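Local coordinates for sulfur oxidation protein soxB (Thermus thermophilus, PDB 2WDD) that hydrolyses the sulfur-sulfur bond of a cysteine S-thiosulfonate in the Sox sulfur oxidation pathway, with two manganese ions bound at its metal centre, at residues G122-V127 and R203-G208; P209-V214 and G254-V259; V385-K390 and R468-R473. All blocks are in the same frame, centred on the assembly; numbering follows the deposited sequence.

Contact 1 (G122-V127 and R203-G208)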
loop_
_atom_site.group_PDB
_atom_site.type_symbol
_atom_site.label_atom_id
_atom_site.label_comp_id
_atom_site.label_asym_id
_atom_site.label_seq_id
_atom_site.Cartn_x
_atom_site.Cartn_y
_atom_site.Cartn_z
ATOM N N GLY A 122 -11.876 31.088 -5.234
ATOM C CA GLY A 122 -13.295 30.972 -4.956
ATOM C C GLY A 122 -13.779 29.550 -5.174
ATOM O O GLY A 122 -14.978 29.299 -5.290
ATOM N N GLY A 123 -12.842 28.608 -5.218
ATOM C CA GLY A 123 -13.172 27.210 -5.425
ATOM C C GLY A 123 -13.459 26.472 -4.131
ATOM O O GLY A 123 -13.354 27.037 -3.046
ATOM N N LYS A 124 -13.827 25.201 -4.258
ATOM C CA LYS A 124 -14.152 24.355 -3.110
ATOM C C LYS A 124 -13.232 23.134 -3.104
ATOM O O LYS A 124 -13.219 22.369 -4.064
ATOM C CB LYS A 124 -15.601 23.885 -3.220
ATOM C CG LYS A 124 -15.947 22.709 -2.327
ATOM C CD LYS A 124 -16.426 23.178 -0.969
ATOM C CE LYS A 124 -17.202 22.088 -0.250
ATOM N NZ LYS A 124 -17.137 22.270 1.224
ATOM N N ALA A 125 -12.487 22.943 -2.017
ATOM C CA ALA A 125 -11.568 21.812 -1.925
ATOM C C ALA A 125 -11.906 20.829 -0.807
ATOM O O ALA A 125 -12.317 21.224 0.287
ATOM C CB ALA A 125 -10.146 22.299 -1.781
ATOM N N LEU A 126 -11.707 19.545 -1.091
ATOM C CA LEU A 126 -11.930 18.498 -0.106
ATOM C C LEU A 126 -10.655 17.685 -0.010
ATOM O O LEU A 126 -10.017 17.414 -1.032
ATOM C CB LEU A 126 -13.078 17.577 -0.532
ATOM C CG LEU A 126 -14.488 18.169 -0.494
ATOM C CD1 LEU A 126 -15.487 17.168 -1.087
ATOM C CD2 LEU A 126 -14.875 18.548 0.946
ATOM N N VAL A 127 -10.271 17.348 1.221
ATOM C CA VAL A 127 -9.086 16.543 1.484
ATOM C C VAL A 127 -9.581 15.138 1.795
ATOM O O VAL A 127 -10.303 14.922 2.779
ATOM C CB VAL A 127 -8.257 17.134 2.636
ATOM C CG1 VAL A 127 -7.051 16.240 2.923
ATOM C CG2 VAL A 127 -7.790 18.555 2.290
ATOM N N ARG A 203 -21.378 11.139 2.028
ATOM C CA ARG A 203 -21.666 12.501 2.466
ATOM C C ARG A 203 -21.786 13.367 1.219
ATOM O O ARG A 203 -20.945 13.284 0.334
ATOM C CB ARG A 203 -20.571 13.056 3.372
ATOM C CG ARG A 203 -20.812 14.504 3.808
ATOM C CD ARG A 203 -22.095 14.640 4.632
ATOM N NE ARG A 203 -22.166 13.578 5.629
ATOM C CZ ARG A 203 -23.279 12.950 5.994
ATOM N NH1 ARG A 203 -24.454 13.318 5.501
ATOM N NH2 ARG A 203 -23.218 11.977 6.890
ATOM N N ILE A 204 -22.822 14.201 1.158
ATOM C CA ILE A 204 -22.998 15.110 0.030
ATOM C C ILE A 204 -22.449 16.474 0.404
ATOM O O ILE A 204 -22.720 16.992 1.491
ATOM C CB ILE A 204 -24.464 15.191 -0.434
ATOM C CG1 ILE A 204 -24.920 13.848 -1.003
ATOM C CG2 ILE A 204 -24.630 16.296 -1.491
ATOM C CD1 ILE A 204 -26.422 13.743 -1.197
ATOM N N HIS A 205 -21.648 17.041 -0.491
ATOM C CA HIS A 205 -21.025 18.335 -0.270
ATOM C C HIS A 205 -21.483 19.339 -1.314
ATOM O O HIS A 205 -21.579 19.015 -2.492
ATOM C CB HIS A 205 -19.512 18.203 -0.385
ATOM C CG HIS A 205 -18.892 17.428 0.734
ATOM N ND1 HIS A 205 -18.430 18.028 1.886
ATOM C CD2 HIS A 205 -18.643 16.104 0.870
ATOM C CE1 HIS A 205 -17.947 17.100 2.697
ATOM N NE2 HIS A 205 -18.068 15.926 2.105
ATOM N N ARG A 206 -21.719 20.571 -0.879
ATOM C CA ARG A 206 -22.112 21.624 -1.798
ATOM C C ARG A 206 -20.873 22.108 -2.536
ATOM O O ARG A 206 -19.855 22.429 -1.923
ATOM C CB ARG A 206 -22.756 22.787 -1.042
ATOM C CG ARG A 206 -24.219 22.563 -0.696
ATOM C CD ARG A 206 -24.983 23.881 -0.631
ATOM N NE ARG A 206 -24.729 24.603 0.612
ATOM C CZ ARG A 206 -25.138 25.845 0.856
ATOM N NH1 ARG A 206 -24.859 26.421 2.018
ATOM N NH2 ARG A 206 -25.826 26.513 -0.060
ATOM N N VAL A 207 -20.965 22.140 -3.859
ATOM C CA VAL A 207 -19.880 22.617 -4.706
ATOM C C VAL A 207 -20.510 23.672 -5.599
ATOM O O VAL A 207 -20.927 23.380 -6.718
ATOM C CB VAL A 207 -19.284 21.475 -5.555
ATOM C CG1 VAL A 207 -18.490 22.043 -6.723
ATOM C CG2 VAL A 207 -18.412 20.573 -4.702
ATOM N N GLY A 208 -20.659 24.881 -5.068
ATOM C CA GLY A 208 -21.323 25.938 -5.802
ATOM C C GLY A 208 -22.788 25.575 -5.950
ATOM O O GLY A 208 -23.484 25.342 -4.961
HETATM O O HOH W 1 -18.546 20.613 2.636
#

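Contact 2 (P209-V214 and G254-V259)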
loop_
_atom_site.group_PDB
_atom_site.type_symbol
_atom_site.label_atom_id
_atom_site.label_comp_id
_atom_site.label_asym_id
_atom_site.label_seq_id
_atom_site.Cartn_x
_atom_site.Cartn_y
_atom_site.Cartn_z
ATOM N N PRO A 209 -23.271 25.480 -7.195
ATOM C CA PRO A 209 -24.676 25.141 -7.441
ATOM C C PRO A 209 -24.929 23.642 -7.586
ATOM O O PRO A 209 -26.073 23.214 -7.751
ATOM C CB PRO A 209 -24.967 25.846 -8.766
ATOM C CG PRO A 209 -23.661 25.833 -9.475
ATOM C CD PRO A 209 -22.601 25.974 -8.411
ATOM N N TYR A 210 -23.862 22.849 -7.543
ATOM C CA TYR A 210 -23.994 21.398 -7.670
ATOM C C TYR A 210 -23.833 20.732 -6.314
ATOM O O TYR A 210 -23.452 21.370 -5.339
ATOM C CB TYR A 210 -22.920 20.830 -8.603
ATOM C CG TYR A 210 -22.728 21.605 -9.882
ATOM C CD1 TYR A 210 -23.451 21.282 -11.019
ATOM C CD2 TYR A 210 -21.805 22.638 -9.959
ATOM C CE1 TYR A 210 -23.274 21.977 -12.199
ATOM C CE2 TYR A 210 -21.629 23.352 -11.131
ATOM C CZ TYR A 210 -22.359 23.009 -12.249
ATOM O OH TYR A 210 -22.183 23.708 -13.421
ATOM N N ALA A 211 -24.072 19.430 -6.283
ATOM C CA ALA A 211 -23.891 18.648 -5.065
ATOM C C ALA A 211 -23.067 17.421 -5.448
ATOM O O ALA A 211 -23.393 16.710 -6.404
ATOM C CB ALA A 211 -25.235 18.243 -4.492
ATOM N N LEU A 212 -21.993 17.189 -4.700
ATOM C CA LEU A 212 -21.089 16.074 -4.964
ATOM C C LEU A 212 -21.124 15.108 -3.796
ATOM O O LEU A 212 -20.852 15.500 -2.667
ATOM C CB LEU A 212 -19.663 16.602 -5.114
ATOM C CG LEU A 212 -18.529 15.605 -5.380
ATOM C CD1 LEU A 212 -18.682 14.990 -6.759
ATOM C CD2 LEU A 212 -17.180 16.309 -5.267
ATOM N N ALA A 213 -21.412 13.845 -4.079
ATOM C CA ALA A 213 -21.413 12.812 -3.040
ATOM C C ALA A 213 -20.060 12.097 -3.014
ATOM O O ALA A 213 -19.544 11.710 -4.060
ATOM C CB ALA A 213 -22.507 11.784 -3.308
ATOM N N VAL A 214 -19.537 11.872 -1.808
ATOM C CA VAL A 214 -18.330 11.068 -1.609
ATOM C C VAL A 214 -18.846 9.813 -0.901
ATOM O O VAL A 214 -19.374 9.896 0.217
ATOM C CB VAL A 214 -17.287 11.774 -0.725
ATOM C CG1 VAL A 214 -16.069 10.854 -0.461
ATOM C CG2 VAL A 214 -16.811 13.069 -1.362
ATOM N N GLY A 254 -30.182 14.379 -4.217
ATOM C CA GLY A 254 -29.719 15.548 -4.944
ATOM C C GLY A 254 -28.294 15.592 -5.470
ATOM O O GLY A 254 -27.897 16.590 -6.065
ATOM N N ALA A 255 -27.511 14.541 -5.256
ATOM C CA ALA A 255 -26.137 14.545 -5.757
ATOM C C ALA A 255 -26.113 14.579 -7.284
ATOM O O ALA A 255 -26.787 13.791 -7.932
ATOM C CB ALA A 255 -25.366 13.329 -5.238
ATOM N N ASN A 256 -25.310 15.477 -7.846
ATOM C CA ASN A 256 -25.163 15.568 -9.302
ATOM C C ASN A 256 -24.063 14.614 -9.755
ATOM O O ASN A 256 -24.140 14.034 -10.839
ATOM C CB ASN A 256 -24.788 16.988 -9.714
ATOM C CG ASN A 256 -25.856 17.993 -9.345
ATOM O OD1 ASN A 256 -25.675 18.806 -8.442
ATOM N ND2 ASN A 256 -27.008 17.886 -9.990
ATOM N N ALA A 257 -23.045 14.463 -8.911
ATOM C CA ALA A 257 -21.902 13.612 -9.229
ATOM C C ALA A 257 -21.572 12.730 -8.042
ATOM O O ALA A 257 -21.826 13.105 -6.903
ATOM C CB ALA A 257 -20.694 14.458 -9.603
ATOM N N VAL A 258 -21.003 11.562 -8.318
ATOM C CA VAL A 258 -20.681 10.612 -7.263
ATOM C C VAL A 258 -19.231 10.152 -7.354
ATOM O O VAL A 258 -18.788 9.680 -8.397
ATOM C CB VAL A 258 -21.648 9.407 -7.301
ATOM C CG1 VAL A 258 -21.222 8.324 -6.291
ATOM C CG2 VAL A 258 -23.084 9.865 -7.030
ATOM N N VAL A 259 -18.505 10.307 -6.256
ATOM C CA VAL A 259 -17.108 9.894 -6.170
ATOM C C VAL A 259 -17.027 8.760 -5.156
ATOM O O VAL A 259 -17.521 8.908 -4.040
ATOM C CB VAL A 259 -16.216 11.064 -5.694
ATOM C CG1 VAL A 259 -14.743 10.622 -5.582
ATOM C CG2 VAL A 259 -16.370 12.276 -6.610
#

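Contact 3 (V385-K390 and R468-R473)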
loop_
_atom_site.group_PDB
_atom_site.type_symbol
_atom_site.label_atom_id
_atom_site.label_comp_id
_atom_site.label_asym_id
_atom_site.label_seq_id
_atom_site.Cartn_x
_atom_site.Cartn_y
_atom_site.Cartn_z
ATOM N N VAL A 385 15.852 -9.965 5.115
ATOM C CA VAL A 385 15.128 -10.555 6.236
ATOM C C VAL A 385 15.375 -12.069 6.269
ATOM O O VAL A 385 15.616 -12.649 7.331
ATOM C CB VAL A 385 13.629 -10.221 6.172
ATOM C CG1 VAL A 385 12.851 -11.011 7.245
ATOM C CG2 VAL A 385 13.409 -8.722 6.334
ATOM N N GLY A 386 15.360 -12.712 5.104
ATOM C CA GLY A 386 15.609 -14.136 5.027
ATOM C C GLY A 386 16.987 -14.478 5.560
ATOM O O GLY A 386 17.136 -15.447 6.306
ATOM N N GLU A 387 17.986 -13.677 5.185
ATOM C CA GLU A 387 19.354 -13.891 5.665
ATOM C C GLU A 387 19.460 -13.669 7.171
ATOM O O GLU A 387 20.176 -14.410 7.865
ATOM C CB GLU A 387 20.329 -12.973 4.929
ATOM C CG GLU A 387 20.438 -13.298 3.438
ATOM C CD GLU A 387 21.472 -12.451 2.728
ATOM O OE1 GLU A 387 22.231 -11.735 3.412
ATOM O OE2 GLU A 387 21.539 -12.512 1.488
ATOM N N ALA A 388 18.776 -12.648 7.682
ATOM C CA ALA A 388 18.805 -12.375 9.125
ATOM C C ALA A 388 18.211 -13.558 9.898
ATOM O O ALA A 388 18.770 -14.029 10.904
ATOM C CB ALA A 388 18.030 -11.097 9.445
ATOM N N VAL A 389 17.068 -14.046 9.435
ATOM C CA VAL A 389 16.411 -15.160 10.104
ATOM C C VAL A 389 17.318 -16.392 10.107
ATOM O O VAL A 389 17.500 -17.025 11.147
ATOM C CB VAL A 389 15.017 -15.460 9.497
ATOM C CG1 VAL A 389 14.463 -16.792 10.022
ATOM C CG2 VAL A 389 14.039 -14.319 9.807
ATOM N N LYS A 390 17.928 -16.707 8.963
ATOM C CA LYS A 390 18.796 -17.883 8.888
ATOM C C LYS A 390 20.066 -17.707 9.713
ATOM O O LYS A 390 20.621 -18.678 10.225
ATOM C CB LYS A 390 19.133 -18.217 7.438
ATOM C CG LYS A 390 17.966 -18.844 6.700
ATOM C CD LYS A 390 18.440 -19.592 5.466
ATOM C CE LYS A 390 17.325 -20.409 4.840
ATOM N NZ LYS A 390 17.874 -21.373 3.845
ATOM N N ARG A 468 7.665 -14.136 -0.479
ATOM C CA ARG A 468 9.056 -14.367 -0.861
ATOM C C ARG A 468 9.593 -15.488 0.009
ATOM O O ARG A 468 9.457 -15.441 1.225
ATOM C CB ARG A 468 9.889 -13.103 -0.662
ATOM C CG ARG A 468 9.449 -11.934 -1.543
ATOM C CD ARG A 468 8.211 -11.198 -0.993
ATOM N NE ARG A 468 8.212 -9.830 -1.496
ATOM C CZ ARG A 468 7.702 -9.443 -2.667
ATOM N NH1 ARG A 468 7.009 -10.292 -3.427
ATOM N NH2 ARG A 468 7.855 -8.179 -3.044
ATOM N N VAL A 469 10.157 -16.513 -0.617
ATOM C CA VAL A 469 10.634 -17.672 0.125
ATOM C C VAL A 469 12.134 -17.837 0.006
ATOM O O VAL A 469 12.647 -18.357 -0.985
ATOM C CB VAL A 469 9.898 -18.958 -0.273
ATOM C CG1 VAL A 469 10.152 -20.030 0.781
ATOM C CG2 VAL A 469 8.397 -18.692 -0.430
ATOM N N PHE A 470 12.834 -17.338 1.008
ATOM C CA PHE A 470 14.285 -17.422 1.005
ATOM C C PHE A 470 14.685 -18.847 1.349
ATOM O O PHE A 470 14.195 -19.408 2.333
ATOM C CB PHE A 470 14.868 -16.456 2.026
ATOM C CG PHE A 470 16.360 -16.363 1.973
ATOM C CD1 PHE A 470 17.006 -15.915 0.827
ATOM C CD2 PHE A 470 17.118 -16.738 3.064
ATOM C CE1 PHE A 470 18.383 -15.857 0.775
ATOM C CE2 PHE A 470 18.506 -16.668 3.016
ATOM C CZ PHE A 470 19.131 -16.233 1.878
ATOM N N GLY A 471 15.558 -19.434 0.533
ATOM C CA GLY A 471 15.996 -20.811 0.721
ATOM C C GLY A 471 15.431 -21.737 -0.342
ATOM O O GLY A 471 15.773 -22.916 -0.418
ATOM N N LEU A 472 14.567 -21.187 -1.181
ATOM C CA LEU A 472 13.919 -21.945 -2.230
ATOM C C LEU A 472 14.083 -21.224 -3.570
ATOM O O LEU A 472 14.321 -20.008 -3.616
ATOM C CB LEU A 472 12.425 -22.058 -1.852
ATOM C CG LEU A 472 11.326 -22.464 -2.820
ATOM C CD1 LEU A 472 10.159 -23.019 -2.013
ATOM C CD2 LEU A 472 10.892 -21.261 -3.629
ATOM N N ARG A 473 13.987 -21.994 -4.647
ATOM C CA ARG A 473 14.039 -21.480 -6.012
ATOM C C ARG A 473 12.927 -22.195 -6.778
ATOM O O ARG A 473 12.623 -23.357 -6.488
ATOM C CB ARG A 473 15.394 -21.786 -6.664
ATOM C CG ARG A 473 16.469 -20.758 -6.370
ATOM C CD ARG A 473 17.847 -21.232 -6.818
ATOM N NE ARG A 473 17.922 -21.476 -8.256
ATOM C CZ ARG A 473 18.468 -20.637 -9.132
ATOM N NH1 ARG A 473 18.974 -19.481 -8.722
ATOM N NH2 ARG A 473 18.505 -20.950 -10.422
HETATM O O HOH W 2 17.578 -23.707 1.955
#

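Contact 1 (G122-V127 and R203-G208)
K124 starts with CG anti to its backbone N and then bends at chi2 (89°), which lays its chain past the carbonyl oxygen of R206 and against a methyl of V207. H205 has chi1 at -69°, with CG anti to the carbonyl carbon, and its imidazole meets L126 across the contact. L126 CD2 sits over one face of that ring, 4.0 Å from the centroid and shifted toward the rim. This is a CH-pi contact. L126 CD1 also touches the ring, 3.9 Å from H205 CG. Leucine and imidazole cross at a slant, and both methyls of the fork touch the ring. K124 makes a different kind of contact. Its CE lies 3.2 Å from R206 O, and its CG is 4.0 Å from V207 CG2. No direct hydrogen bond joins the two segments. A water bridges them instead: K124 NZ donates to it at 2.6 Å, and it lies in the plane of the H205 ring at the edge, 2.7 Å from ND1. The other ring nitrogen, H205 NE2, is hydrogen-bonded to H159 NE2, so both nitrogens have partners and the ring is held against rotation. Strands 124-127 and 203-207 run 151° apart in direction and belong to different sheets. The contact is therefore sheet-on-sheet packing within the two-sheet metallophosphatase fold. A125 and V127 face helix 104-120 on the outer side of their sheet, while L126 faces inward. The interface thus joins an apolar part, L126 on the imidazole face, to a hydrated polar rim. With the K124 ammonium only 4.5 Å from H205 ND1, a positive charge on the histidine would probably be disfavoured.

Contact 2 (P209-V214 and G254-V259)
L212 and V259 cross at a slant on one face of the sheet, with A257 beside them. The leucine has CG anti to its backbone N and chi2 at 68°, and this turns CD1 back toward the neighbouring strand. There CD1 touches A257 CB at 3.5 Å and V259 CG2 at 3.6 Å. This face looks toward the second sheet of the domain, where L319 packs on A257 and Y210. A213 and V258 point the other way, toward helix 240-252. The A213 methyl meets A255 CB at 3.8 Å and reaches V258 CG2 more loosely.

N256 is oriented quite differently. Its side chain turns back along the start of strand 210-214 and offers OD1 to the backbone. A211 N donates to OD1 at 2.8 Å, in the carbonyl plane and on a lone pair. OD1 also lies at the edge of the Y210 ring, near its plane, and is close to Y210 CB. N256 ND2 is bonded to K321 O.

The backbones pair in parallel. A213 N donates to A257 O at 2.9 Å with an almost straight N-H...O angle of 173°, and V259 N donates to A213 O at 2.8 Å. A211 O takes N256 N at 2.7 Å and, weakly, A257 N. With helix 240-252 between the two parallel strands, this is a beta-alpha-beta crossover. N256 continues the pairing beyond the regular strand. Its amide oxygen satisfies the A211 N-H, which no backbone carbonyl of 254-259 accepts. With OD1 accepting from A211 N and ND2 donating to K321 O, both ends of the amide are engaged, and this fixes which way it faces.

Contact 3 (V385-K390 and R468-R473)
F470 lies against helix 385-390, and most of the contact is made by its ring with G386 and K390. Chi1 of F470 is -173°, with CG anti to the backbone N, and this swings the ring across to the helix. G386 has no side chain, so the ring packs directly on helix backbone. F470 CD2 is 3.4 Å from G386 C, and the two CA atoms come within 5.4 Å. K390 brings the alkyl part of its chain to the ring, extended beyond CG. Its CD is 3.8 Å from F470 CE2, with the chain slanting across the ring. E387 adds its CG, 3.6 Å from F470 CZ, while its carboxylate OE2 turns to Q383.

Past the ring, the K390 chain runs on to G471, where NZ is 3.7 Å from CA. NZ bonds to E397 O. It also donates weakly to a water at 3.0 Å, and that water donates to G471 O at 3.1 Å. G471 has a phi of 109° and is the third residue of a type II turn from V469 to L472, which bends the chain from strand 468-470 into strand 472-476.

Both segments belong to the 5'-nucleotidase C-terminal domain family region. On other sides of the helix, V385, A388 and V389 pack on strand 398-401 and helix 526-537. No direct hydrogen bond crosses between the two segments. The contact rests on apolar packing, with the charged ends of K390 and E387 carried past it to polar partners. The bare backbone at G386 lets F470 sit this close, since a CB there would clash with F470 CB.

Overall arrangement
Contacts 1 and 2 are neighbours, with centres 9 Å apart. Strand 202-207 of contact 1 leads straight into strand 210-217 of contact 2, and the two pair antiparallel. H205 N lies 2.8 Å from L212 O and R203 O lies 2.9 Å from V214 N, both probable hydrogen bonds. Strand 257-262 adds to the same sheet and leads to H263, a manganese ligand. The V214 side chain is about 12 Å from that of H263. Contact 1 joins this sheet to the other one. Contact 3 is in the C-terminal part, on the opposite side of the chain's centre. Its centre is about 50 Å from those of contacts 1 and 2. Contacts 1 and 3 lie away from the metal site.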